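NAD-dependent formate dehydrogenase gamma subunit (Cupriavidus necator, PDB 6VW7) carries a [2Fe-2S] cluster in a thioredoxin-like domain and, beside the beta subunit, probably takes part in electron transfer between formate and NAD. Local coordinates at residues V86-A91 with P125-G130; E90-V95 with G135-V140. One frame throughout, in Å; residues are numbered along the deposited sequence.

Contact 1: residues V86-A91 with P125-G130. With FES (Fe2/s2 (inorganic) cluster), chain E.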
# COMPACT_ATOMS: atom_id res chain seq x y z
N VAL A 86 -12.47 3.58 10.36
CA VAL A 86 -13.18 4.04 9.17
C VAL A 86 -12.20 4.85 8.32
O VAL A 86 -11.64 5.85 8.78
CB VAL A 86 -14.41 4.87 9.54
CG1 VAL A 86 -15.14 5.37 8.27
CG2 VAL A 86 -15.34 4.07 10.46
N CYS A 87 -12.01 4.43 7.07
CA CYS A 87 -11.08 5.14 6.20
C CYS A 87 -11.64 6.51 5.83
O CYS A 87 -12.82 6.63 5.47
CB CYS A 87 -10.77 4.35 4.94
SG CYS A 87 -9.59 5.27 3.91
N ARG A 88 -10.79 7.53 5.94
CA ARG A 88 -11.15 8.92 5.67
C ARG A 88 -10.42 9.50 4.47
O ARG A 88 -10.57 10.69 4.19
CB ARG A 88 -10.88 9.78 6.90
CG ARG A 88 -11.81 9.56 8.10
CD ARG A 88 -11.65 10.76 9.03
NE ARG A 88 -11.83 12.01 8.29
CZ ARG A 88 -11.10 13.11 8.49
NH1 ARG A 88 -10.15 13.14 9.41
NH2 ARG A 88 -11.33 14.20 7.75
N ALA A 89 -9.62 8.70 3.77
CA ALA A 89 -8.74 9.20 2.73
C ALA A 89 -9.47 9.28 1.38
O ALA A 89 -10.64 8.90 1.26
CB ALA A 89 -7.49 8.33 2.63
N GLU A 90 -8.74 9.72 0.35
CA GLU A 90 -9.36 10.25 -0.86
C GLU A 90 -10.21 9.22 -1.61
O GLU A 90 -11.33 9.53 -2.04
CB GLU A 90 -8.29 10.82 -1.79
CG GLU A 90 -7.71 12.17 -1.34
CD GLU A 90 -6.53 12.00 -0.38
OE1 GLU A 90 -6.38 10.90 0.21
OE2 GLU A 90 -5.76 12.98 -0.21
N ALA A 91 -9.70 8.00 -1.82
CA ALA A 91 -10.48 7.08 -2.65
C ALA A 91 -11.79 6.71 -1.97
O ALA A 91 -12.85 6.68 -2.61
CB ALA A 91 -9.68 5.85 -3.03
N PRO A 125 -10.26 6.98 13.04
CA PRO A 125 -10.02 7.17 11.61
C PRO A 125 -8.77 6.42 11.20
O PRO A 125 -7.87 6.16 12.00
CB PRO A 125 -9.84 8.69 11.49
CG PRO A 125 -9.16 9.06 12.78
CD PRO A 125 -9.65 8.06 13.84
N VAL A 126 -8.74 6.03 9.93
CA VAL A 126 -7.54 5.50 9.30
C VAL A 126 -7.44 6.16 7.94
O VAL A 126 -8.45 6.57 7.36
CB VAL A 126 -7.58 3.95 9.20
CG1 VAL A 126 -8.77 3.50 8.35
CG2 VAL A 126 -6.26 3.39 8.66
N TYR A 127 -6.21 6.33 7.45
CA TYR A 127 -5.95 7.05 6.21
C TYR A 127 -5.40 6.05 5.18
O TYR A 127 -4.19 5.90 5.00
CB TYR A 127 -5.00 8.25 6.48
CG TYR A 127 -5.71 9.20 7.43
CD1 TYR A 127 -6.69 10.07 6.96
CD2 TYR A 127 -5.47 9.17 8.79
CE1 TYR A 127 -7.39 10.91 7.83
CE2 TYR A 127 -6.15 10.01 9.67
CZ TYR A 127 -7.10 10.87 9.19
OH TYR A 127 -7.78 11.69 10.07
N CYS A 128 -6.35 5.37 4.52
CA CYS A 128 -6.16 4.34 3.49
C CYS A 128 -5.80 2.97 4.08
O CYS A 128 -4.83 2.82 4.83
CB CYS A 128 -5.11 4.77 2.46
SG CYS A 128 -5.04 3.67 1.05
N LEU A 129 -6.59 1.97 3.73
CA LEU A 129 -6.32 0.58 4.08
C LEU A 129 -5.80 -0.22 2.90
O LEU A 129 -5.75 -1.46 2.97
CB LEU A 129 -7.58 -0.07 4.64
CG LEU A 129 -8.04 0.54 5.97
CD1 LEU A 129 -9.52 0.22 6.27
CD2 LEU A 129 -7.13 0.02 7.09
N GLY A 130 -5.42 0.45 1.80
CA GLY A 130 -5.07 -0.27 0.60
C GLY A 130 -6.24 -1.03 -0.00
O GLY A 130 -6.03 -1.98 -0.76
FE1 FES E . -9.73 4.24 1.76
FE2 FES E . -7.54 3.59 0.34
S1 FES E . -8.85 2.21 1.51
S2 FES E . -8.60 5.57 0.45
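Cys-87 and Cys-128 bind the two irons of one [2Fe-2S] cluster, a worked example of how a strand end and the loop after its neighbour position a metal site. Cys-87 SG lies 2.4 Å from FE1 and Cys-128 SG 2.6 Å from FE2. The Cys-87 thiolate has its sulfur anti to the backbone N (chi1 -179°), which sets it beside its own carbonyl carbon, on the side of the following turn; there it accepts the amide of Ala-89 at 3.4 Å from N to SG and, weakly, that of Cys-128. Cys-128 SG in turn accepts Gly-130 N at 3.3 Å. Such N-H...S bonds would be expected to soften the negative charge on the sulfurs and favour the reduced cluster.

Behind the cluster the backbones pair in parallel. Val-126 N donates to Val-86 O at 3.1 Å, and Arg-88 N to Val-126 O at 2.9 Å. Val-126 CG1 rests against the backbone of Cys-87, and the methyl of Ala-89 packs on the Cys-128 amide and sulfide S2.

Farther out, Arg-88 runs alongside Pro-125 and Tyr-127, its CD 3.7 Å from Pro-125 CB. NH1 arrives at the edge of the tyrosine ring, in its plane, while NH2 forms a salt bridge to Glu-436 of the beta subunit. Arg-225 of that subunit bonds to the carbonyls of Tyr-127 and Cys-128. Strand 82-87 lies between parallel 121-126 and antiparallel 138-140 in the mixed sheet, and leads through Ala-89, the N-cap, into helix 90-94.

Contact 2: residues E90-V95 with G135-V140. With FES (Fe2/s2 (inorganic) cluster), chain E.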
# COMPACT_ATOMS: atom_id res chain seq x y z
N GLU A 90 -8.74 9.72 0.35
CA GLU A 90 -9.36 10.25 -0.86
C GLU A 90 -10.21 9.22 -1.61
O GLU A 90 -11.33 9.53 -2.04
CB GLU A 90 -8.29 10.82 -1.79
CG GLU A 90 -7.71 12.17 -1.34
CD GLU A 90 -6.53 12.00 -0.38
OE1 GLU A 90 -6.38 10.90 0.21
OE2 GLU A 90 -5.76 12.98 -0.21
N ALA A 91 -9.70 8.00 -1.82
CA ALA A 91 -10.48 7.08 -2.65
C ALA A 91 -11.79 6.71 -1.97
O ALA A 91 -12.85 6.68 -2.61
CB ALA A 91 -9.68 5.85 -3.03
N CYS A 92 -11.75 6.44 -0.67
CA CYS A 92 -13.00 6.19 0.04
C CYS A 92 -13.89 7.43 0.08
O CYS A 92 -15.11 7.29 0.05
CB CYS A 92 -12.70 5.66 1.43
SG CYS A 92 -12.13 3.96 1.31
N GLN A 93 -13.30 8.63 0.18
CA GLN A 93 -14.09 9.86 0.08
C GLN A 93 -14.91 9.89 -1.20
O GLN A 93 -16.06 10.34 -1.19
CB GLN A 93 -13.19 11.09 0.10
CG GLN A 93 -12.62 11.47 1.44
CD GLN A 93 -11.54 12.53 1.29
OE1 GLN A 93 -11.54 13.30 0.31
NE2 GLN A 93 -10.59 12.54 2.21
N SER A 94 -14.29 9.50 -2.32
CA SER A 94 -14.92 9.59 -3.63
C SER A 94 -16.14 8.68 -3.75
O SER A 94 -16.94 8.87 -4.67
CB SER A 94 -13.91 9.28 -4.72
OG SER A 94 -13.70 7.90 -4.87
N VAL A 95 -16.27 7.69 -2.87
CA VAL A 95 -17.43 6.80 -2.90
C VAL A 95 -18.19 6.84 -1.58
O VAL A 95 -18.89 5.88 -1.23
CB VAL A 95 -17.02 5.36 -3.25
CG1 VAL A 95 -16.56 5.31 -4.72
CG2 VAL A 95 -15.94 4.84 -2.28
N GLY A 135 -14.01 0.68 -1.63
CA GLY A 135 -14.45 1.42 -0.48
C GLY A 135 -15.93 1.74 -0.54
O GLY A 135 -16.63 1.33 -1.47
N PRO A 136 -16.44 2.47 0.46
CA PRO A 136 -15.73 2.91 1.67
C PRO A 136 -15.26 1.71 2.51
O PRO A 136 -15.97 0.70 2.61
CB PRO A 136 -16.77 3.74 2.43
CG PRO A 136 -17.75 4.16 1.39
CD PRO A 136 -17.81 3.01 0.43
N ALA A 137 -14.05 1.81 3.05
CA ALA A 137 -13.40 0.69 3.70
C ALA A 137 -13.44 0.87 5.21
O ALA A 137 -13.36 1.99 5.72
CB ALA A 137 -11.96 0.55 3.22
N VAL A 138 -13.60 -0.25 5.92
CA VAL A 138 -13.59 -0.29 7.38
C VAL A 138 -12.79 -1.51 7.81
O VAL A 138 -12.86 -2.57 7.18
CB VAL A 138 -15.03 -0.35 7.95
CG1 VAL A 138 -15.01 -0.63 9.46
CG2 VAL A 138 -15.77 0.96 7.68
N MET A 139 -12.00 -1.36 8.87
CA MET A 139 -11.30 -2.47 9.49
C MET A 139 -11.72 -2.59 10.95
O MET A 139 -11.74 -1.59 11.68
CB MET A 139 -9.78 -2.29 9.41
CG MET A 139 -8.98 -3.53 9.92
SD MET A 139 -7.22 -3.36 9.50
CE MET A 139 -7.03 -4.62 8.26
N VAL A 140 -12.05 -3.80 11.38
CA VAL A 140 -12.37 -4.09 12.78
C VAL A 140 -11.37 -5.13 13.26
O VAL A 140 -11.39 -6.28 12.80
CB VAL A 140 -13.81 -4.57 12.98
CG1 VAL A 140 -14.10 -4.69 14.47
CG2 VAL A 140 -14.78 -3.60 12.32
FE1 FES E . -9.73 4.24 1.76
FE2 FES E . -7.54 3.59 0.34
S1 FES E . -8.85 2.21 1.51
S2 FES E . -8.60 5.57 0.45
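Cys-92 and Pro-136 bring the two backbones nearest, with their CA atoms 4.6 Å apart, where short helix 90-94 meets the loop leading into strand 138-140. The peptide bond before Pro-136 is cis, a feature that thioredoxin-fold proteins commonly place beside their active-site cysteines; here the neighbouring cysteine is a cluster ligand. Within the helical segment Ser-94 OG donates to Ala-91 O at 2.7 Å.

Cys-92 SG stands anti to its own carbonyl carbon (chi1 -73°), a setting that turns it off the helix into the angle between loop and cluster. Cys-92 SG binds FE1 at 2.5 Å. The same SG also lies against the loop, 3.4 Å from Ala-137 N and 3.9 Å from Ala-137 CB. That methyl faces sulfide S1 as well, so it touches both a ligand sulfur and the inorganic core. Gly-135 lies beside the same thiolate, its CA close to Cys-92 SG.

One turn on, the CG2 branch of Val-95 lies over the Gly-135–Pro-136 peptide, 3.6 Å from Gly-135 C, and reaches the proline ring at CD. Pro-136 CG comes 3.3 Å from Val-95 O, carbon against a carbonyl oxygen. The contact is therefore packing around a metal ligand: apolar groups and the loop backbone line one side of the Cys-92 thiolate, an environment that would probably limit water near this sulfur and so influence the cluster's potential.

Contacts 1 and 2, whose centres are 6 Å apart, share helix residues Glu-90 and Ala-91, which end 86-91 and begin 90-95. Iron FE1 receives one thiolate from each: Cys-87 of contact 1 and Cys-92 of contact 2, their SG atoms 3.9 Å apart. FE2 takes Cys-128 of contact 1, and Cys-132 completes the set. Two probable hydrogen bonds tie them, Cys-87 N to Ala-137 O (3.1 Å) and Gln-93 NE2 to Arg-88 O (2.7 Å), while Leu-129 CD1 packs on Ala-137 CB. The first joins the end of strand 82-87 to the residue just before strand 138-140, its sheet neighbour; the second links the cluster-binding turn to its helix. Both contacts border the beta subunit.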